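Local structure of glycoside hydrolase, GH17 family (Formosa sp. Hel1_33_131, 6FCG) at residues V161-V172 with L205-S215. The protein probably hydrolyses internal beta-1,3-glucosidic linkages of the algal storage polysaccharide laminarin, as an endo-acting laminarinase of glycoside hydrolase family 17. Numbering follows the deposited sequence.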
ATOM      1  N   VAL A 161      18.901  -0.387 -50.264  1.00 26.31           N
ATOM      2  CA  VAL A 161      18.516   0.811 -49.503  1.00 25.82           C
ATOM      3  C   VAL A 161      17.539   1.667 -50.314  1.00 25.75           C
ATOM      4  O   VAL A 161      17.920   2.244 -51.332  1.00 24.96           O
ATOM      5  CB  VAL A 161      19.753   1.649 -49.122  1.00 25.50           C
ATOM      6  CG1 VAL A 161      19.349   2.948 -48.444  1.00 25.75           C
ATOM      7  CG2 VAL A 161      20.663   0.844 -48.216  1.00 25.36           C
ATOM      8  N   LYS A 162      16.296   1.733 -49.859  1.00 25.02           N
ATOM      9  CA  LYS A 162      15.260   2.535 -50.511  1.00 25.02           C
ATOM     10  C   LYS A 162      14.815   3.780 -49.759  1.00 23.56           C
ATOM     11  O   LYS A 162      14.129   4.612 -50.335  1.00 23.60           O
ATOM     12  CB  LYS A 162      14.035   1.668 -50.749  1.00 25.58           C
ATOM     13  CG  LYS A 162      14.328   0.446 -51.576  1.00 26.73           C
ATOM     14  CD  LYS A 162      14.765   0.808 -52.995  1.00 27.49           C
ATOM     15  CE  LYS A 162      15.572  -0.303 -53.645  1.00 27.91           C
ATOM     16  NZ  LYS A 162      16.254   0.255 -54.825  1.00 29.13           N
ATOM     17  N   VAL A 163      15.187   3.895 -48.485  1.00 23.16           N
ATOM     18  CA  VAL A 163      14.789   5.022 -47.643  1.00 22.72           C
ATOM     19  C   VAL A 163      15.915   5.337 -46.673  1.00 20.29           C
ATOM     20  O   VAL A 163      16.557   4.438 -46.124  1.00 18.07           O
ATOM     21  CB  VAL A 163      13.480   4.715 -46.842  1.00 24.81           C
ATOM     22  CG1 VAL A 163      13.136   5.848 -45.853  1.00 25.58           C
ATOM     23  CG2 VAL A 163      12.282   4.475 -47.749  1.00 23.60           C
ATOM     24  N   ILE A 164      16.148   6.635 -46.472  1.00 19.37           N
ATOM     25  CA  ILE A 164      16.906   7.100 -45.314  1.00 18.22           C
ATOM     26  C   ILE A 164      15.963   7.859 -44.382  1.00 17.18           C
ATOM     27  O   ILE A 164      15.282   8.764 -44.809  1.00 16.30           O
ATOM     28  CB  ILE A 164      18.080   7.971 -45.697  1.00 18.13           C
ATOM     29  CG1 ILE A 164      19.052   7.181 -46.564  1.00 17.60           C
ATOM     30  CG2 ILE A 164      18.796   8.455 -44.436  1.00 18.91           C
ATOM     31  CD1 ILE A 164      20.236   7.974 -47.078  1.00 18.70           C
ATOM     32  N   ALA A 165      15.953   7.456 -43.118  1.00 16.79           N
ATOM     33  CA  ALA A 165      15.207   8.135 -42.062  1.00 17.08           C
ATOM     34  C   ALA A 165      16.158   8.955 -41.214  1.00 17.55           C
ATOM     35  O   ALA A 165      17.112   8.403 -40.626  1.00 18.56           O
ATOM     36  CB  ALA A 165      14.502   7.122 -41.196  1.00 17.18           C
ATOM     37  N   VAL A 166      15.926  10.262 -41.165  1.00 17.95           N
ATOM     38  CA  VAL A 166      16.714  11.188 -40.338  1.00 18.71           C
ATOM     39  C   VAL A 166      16.112  11.239 -38.949  1.00 19.16           C
ATOM     40  O   VAL A 166      15.104  11.913 -38.715  1.00 20.77           O
ATOM     41  CB  VAL A 166      16.709  12.596 -40.949  1.00 18.17           C
ATOM     42  CG1 VAL A 166      17.497  13.565 -40.076  1.00 18.24           C
ATOM     43  CG2 VAL A 166      17.302  12.565 -42.339  1.00 18.20           C
ATOM     44  N   GLY A 167      16.696  10.478 -38.047  1.00 20.41           N
ATOM     45  CA  GLY A 167      16.239  10.430 -36.663  1.00 21.98           C
ATOM     46  C   GLY A 167      15.217   9.360 -36.330  1.00 21.13           C
ATOM     47  O   GLY A 167      14.474   8.872 -37.188  1.00 23.14           O
ATOM     48  N   ASN A 168      15.230   8.957 -35.070  1.00 19.50           N
ATOM     49  CA  ASN A 168      14.248   8.048 -34.544  1.00 19.53           C
ATOM     50  C   ASN A 168      13.703   8.563 -33.223  1.00 19.68           C
ATOM     51  O   ASN A 168      14.354   8.434 -32.154  1.00 19.10           O
ATOM     52  CB  ASN A 168      14.828   6.636 -34.327  1.00 19.79           C
ATOM     53  CG  ASN A 168      13.804   5.709 -33.676  1.00 18.59           C
ATOM     54  OD1 ASN A 168      12.820   5.361 -34.291  1.00 18.32           O
ATOM     55  ND2 ASN A 168      14.024   5.342 -32.446  1.00 17.87           N
ATOM     56  N   GLU A 169      12.495   9.099 -33.297  1.00 20.12           N
ATOM     57  CA  GLU A 169      11.844   9.728 -32.151  1.00 20.87           C
ATOM     58  C   GLU A 169      12.707  10.871 -31.634  1.00 19.62           C
ATOM     59  O   GLU A 169      12.702  11.194 -30.441  1.00 19.83           O
ATOM     60  CB  GLU A 169      11.482   8.703 -31.053  1.00 22.18           C
ATOM     61  CG  GLU A 169      10.285   7.851 -31.436  1.00 23.86           C
ATOM     62  CD  GLU A 169       9.950   6.741 -30.444  1.00 27.43           C
ATOM     63  OE1 GLU A 169      10.466   6.816 -29.321  1.00 31.48           O
ATOM     64  OE2 GLU A 169       9.186   5.796 -30.770  1.00 30.04           O
ATOM     65  N   ALA A 170      13.417  11.506 -32.550  1.00 17.82           N
ATOM     66  CA  ALA A 170      14.381  12.493 -32.162  1.00 17.86           C
ATOM     67  C   ALA A 170      13.774  13.854 -31.830  1.00 17.10           C
ATOM     68  O   ALA A 170      14.479  14.682 -31.298  1.00 17.15           O
ATOM     69  CB  ALA A 170      15.456  12.614 -33.245  1.00 17.84           C
ATOM     70  N   MET A 171      12.510  14.078 -32.176  1.00 17.31           N
ATOM     71  CA  MET A 171      11.812  15.346 -31.906  1.00 18.83           C
ATOM     72  C   MET A 171      10.819  15.265 -30.757  1.00 18.40           C
ATOM     73  O   MET A 171      10.379  16.292 -30.247  1.00 18.97           O
ATOM     74  CB  MET A 171      11.041  15.822 -33.147  1.00 18.51           C
ATOM     75  CG  MET A 171      11.932  16.197 -34.316  1.00 20.63           C
ATOM     76  SD  MET A 171      11.039  16.742 -35.798  1.00 21.75           S
ATOM     77  CE  MET A 171      10.276  15.198 -36.264  1.00 22.13           C
ATOM     78  N   VAL A 172      10.487  14.066 -30.320  1.00 18.73           N
ATOM     79  CA  VAL A 172       9.484  13.936 -29.264  1.00 20.82           C
ATOM     80  C   VAL A 172      10.042  14.460 -27.918  1.00 20.42           C
ATOM     81  O   VAL A 172      11.142  14.082 -27.503  1.00 19.05           O
ATOM     82  CB  VAL A 172       8.961  12.476 -29.155  1.00 22.02           C
ATOM     83  CG1 VAL A 172       9.902  11.559 -28.353  1.00 23.36           C
ATOM     84  CG2 VAL A 172       7.573  12.442 -28.555  1.00 20.91           C
ATOM     85  N   LEU A 205      15.294   7.679 -54.211  1.00 24.47           N
ATOM     86  CA  LEU A 205      15.555   7.440 -52.800  1.00 25.02           C
ATOM     87  C   LEU A 205      14.698   8.362 -51.977  1.00 24.82           C
ATOM     88  O   LEU A 205      14.708   9.570 -52.195  1.00 30.42           O
ATOM     89  CB  LEU A 205      17.029   7.707 -52.466  1.00 25.13           C
ATOM     90  CG  LEU A 205      17.474   7.479 -51.032  1.00 25.67           C
ATOM     91  CD1 LEU A 205      17.562   6.005 -50.718  1.00 26.74           C
ATOM     92  CD2 LEU A 205      18.804   8.134 -50.773  1.00 27.21           C
ATOM     93  N   TRP A 206      13.922   7.801 -51.070  1.00 23.21           N
ATOM     94  CA  TRP A 206      12.988   8.592 -50.292  1.00 23.74           C
ATOM     95  C   TRP A 206      13.600   8.981 -48.954  1.00 23.62           C
ATOM     96  O   TRP A 206      14.285   8.179 -48.328  1.00 23.24           O
ATOM     97  CB  TRP A 206      11.645   7.842 -50.146  1.00 23.38           C
ATOM     98  CG  TRP A 206      10.649   8.186 -51.222  1.00 22.57           C
ATOM     99  CD1 TRP A 206      10.914   8.784 -52.415  1.00 22.27           C
ATOM    100  CD2 TRP A 206       9.238   7.935 -51.208  1.00 21.71           C
ATOM    101  NE1 TRP A 206       9.763   8.926 -53.142  1.00 21.34           N
ATOM    102  CE2 TRP A 206       8.722   8.397 -52.438  1.00 22.10           C
ATOM    103  CE3 TRP A 206       8.369   7.355 -50.290  1.00 21.75           C
ATOM    104  CZ2 TRP A 206       7.381   8.324 -52.762  1.00 22.57           C
ATOM    105  CZ3 TRP A 206       7.023   7.264 -50.610  1.00 22.37           C
ATOM    106  CH2 TRP A 206       6.542   7.750 -51.842  1.00 22.89           C
ATOM    107  N   ILE A 207      13.326  10.212 -48.520  1.00 23.37           N
ATOM    108  CA  ILE A 207      13.841  10.727 -47.262  1.00 22.21           C
ATOM    109  C   ILE A 207      12.690  10.975 -46.321  1.00 21.25           C
ATOM    110  O   ILE A 207      11.646  11.477 -46.721  1.00 22.37           O
ATOM    111  CB  ILE A 207      14.607  12.027 -47.472  1.00 22.19           C
ATOM    112  CG1 ILE A 207      15.603  11.895 -48.634  1.00 21.92           C
ATOM    113  CG2 ILE A 207      15.336  12.422 -46.189  1.00 23.15           C
ATOM    114  CD1 ILE A 207      16.680  10.833 -48.447  1.00 21.91           C
ATOM    115  N   THR A 208      12.880  10.627 -45.053  1.00 20.86           N
ATOM    116  CA  THR A 208      11.850  10.834 -44.017  1.00 19.82           C
ATOM    117  C   THR A 208      12.505  11.078 -42.686  1.00 19.70           C
ATOM    118  O   THR A 208      13.733  11.188 -42.596  1.00 19.15           O
ATOM    119  CB  THR A 208      10.890   9.616 -43.916  1.00 19.88           C
ATOM    120  OG1 THR A 208       9.756   9.922 -43.103  1.00 17.54           O
ATOM    121  CG2 THR A 208      11.605   8.370 -43.358  1.00 19.40           C
ATOM    122  N   SER A 209      11.671  11.204 -41.657  1.00 19.50           N
ATOM    123  CA  SER A 209      12.092  11.100 -40.266  1.00 19.29           C
ATOM    124  C   SER A 209      11.097  10.192 -39.591  1.00 19.11           C
ATOM    125  O   SER A 209       9.919  10.261 -39.885  1.00 19.22           O
ATOM    126  CB  SER A 209      12.104  12.458 -39.587  1.00 19.96           C
ATOM    127  OG  SER A 209      12.652  12.372 -38.283  1.00 18.66           O
ATOM    128  N   SER A 210      11.564   9.316 -38.710  1.00 19.55           N
ATOM    129  CA  SER A 210      10.654   8.386 -38.060  1.00 19.96           C
ATOM    130  C   SER A 210      10.430   8.886 -36.641  1.00 19.82           C
ATOM    131  O   SER A 210      11.367   9.018 -35.854  1.00 19.10           O
ATOM    132  CB  SER A 210      11.193   6.957 -38.127  1.00 20.19           C
ATOM    133  OG  SER A 210      10.122   6.026 -38.194  1.00 19.95           O
ATOM    134  N   ASP A 211       9.181   9.182 -36.320  1.00 19.79           N
ATOM    135  CA  ASP A 211       8.889   9.843 -35.057  1.00 19.74           C
ATOM    136  C   ASP A 211       7.463   9.576 -34.568  1.00 18.46           C
ATOM    137  O   ASP A 211       6.596   9.105 -35.312  1.00 17.82           O
ATOM    138  CB  ASP A 211       9.164  11.363 -35.184  1.00 20.54           C
ATOM    139  CG  ASP A 211       9.743  11.975 -33.885  1.00 20.32           C
ATOM    140  OD1 ASP A 211       9.176  11.710 -32.795  1.00 17.91           O
ATOM    141  OD2 ASP A 211      10.762  12.710 -33.980  1.00 22.57           O
ATOM    142  N   ASN A 212       7.259   9.876 -33.295  1.00 17.59           N
ATOM    143  CA  ASN A 212       5.959   9.803 -32.641  1.00 18.27           C
ATOM    144  C   ASN A 212       4.922  10.684 -33.318  1.00 18.04           C
ATOM    145  O   ASN A 212       5.224  11.765 -33.804  1.00 17.56           O
ATOM    146  CB  ASN A 212       6.116  10.273 -31.199  1.00 19.27           C
ATOM    147  CG  ASN A 212       4.865  10.076 -30.379  1.00 19.92           C
ATOM    148  OD1 ASN A 212       4.078  11.019 -30.167  1.00 21.00           O
ATOM    149  ND2 ASN A 212       4.688   8.862 -29.866  1.00 20.66           N
ATOM    150  N   PHE A 213       3.691  10.223 -33.304  1.00 18.70           N
ATOM    151  CA  PHE A 213       2.593  10.954 -33.900  1.00 20.25           C
ATOM    152  C   PHE A 213       2.535  12.416 -33.467  1.00 21.61           C
ATOM    153  O   PHE A 213       2.175  13.277 -34.257  1.00 23.47           O
ATOM    154  CB  PHE A 213       1.248  10.258 -33.593  1.00 20.19           C
ATOM    155  CG  PHE A 213       0.753  10.500 -32.213  1.00 20.74           C
ATOM    156  CD1 PHE A 213       1.270   9.805 -31.145  1.00 21.46           C
ATOM    157  CD2 PHE A 213      -0.238  11.448 -31.978  1.00 21.72           C
ATOM    158  CE1 PHE A 213       0.791  10.026 -29.860  1.00 21.76           C
ATOM    159  CE2 PHE A 213      -0.716  11.687 -30.702  1.00 20.89           C
ATOM    160  CZ  PHE A 213      -0.202  10.972 -29.644  1.00 21.67           C
ATOM    161  N   ALA A 214       2.831  12.681 -32.204  1.00 22.22           N
ATOM    162  CA  ALA A 214       2.777  14.040 -31.673  1.00 22.65           C
ATOM    163  C   ALA A 214       3.854  14.933 -32.291  1.00 20.91           C
ATOM    164  O   ALA A 214       3.627  16.108 -32.536  1.00 22.56           O
ATOM    165  CB  ALA A 214       2.900  14.015 -30.142  1.00 22.92           C
ATOM    166  N   SER A 215       5.019  14.370 -32.542  1.00 20.28           N
ATOM    167  CA  SER A 215       6.115  15.108 -33.192  1.00 21.00           C
ATOM    168  C   SER A 215       5.778  15.546 -34.611  1.00 20.90           C
ATOM    169  O   SER A 215       6.254  16.560 -35.072  1.00 21.50           O
ATOM    170  CB  SER A 215       7.382  14.245 -33.239  1.00 20.98           C
ATOM    171  OG  SER A 215       7.713  13.783 -31.948  1.00 20.56           O
TER
HETATM  172  O   HOH W   1       6.719   6.377 -29.914  1.00 29.64           O
HETATM  173  O   HOH W   2      12.995  11.547 -35.399  1.00 11.02           O
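Strands 161-168 and 206-212 run parallel as neighbours in the TIM barrel, joined by a beta-alpha-beta crossover through helix 182-197, and backbone bonds alternate between them from Trp206 N to Lys162 O through Val166 N to Thr208 O (2.8 Å). A beta bulge between Ala165 and Asn168 shifts the register by one, and pairing resumes with a weak bond from Ser210 N to Gly167 O and a straight one from Glu169 N to Ser210 O (2.8 Å). Toward helix 182-197, Ile164 CD1 meets Leu205 CD2 at 4.0 Å; on the opposite face of the sheet, Ala165 CB packs against the methyl of Thr208, whose OG1 bonds to Tyr237 O. At the bulge, Ser209 OG, anti to its own nitrogen (chi1 -174°), donates to Val166 O. Glu169 OE2 is hydrogen-bonded to His241 ND1, consistent with a place in the active-site cleft, where the C-terminal ends of barrel strands gather. Near the end of strand 206-212, Asp211 OD2 takes Met171 N on its syn lone pair (2.9 Å), and Met171, bent at chi3, folds CE back toward the carboxylate. OD1 receives Asn212 N on its anti lone pair and Ser215 OG from above the carboxylate plane. Replacing Asp211 by alanine is likely to leave Met171 N and Ser215 OG without their acceptor and let the 169-172 loop shift. One water donates to both Asp211 OD2 and Ser209 OG.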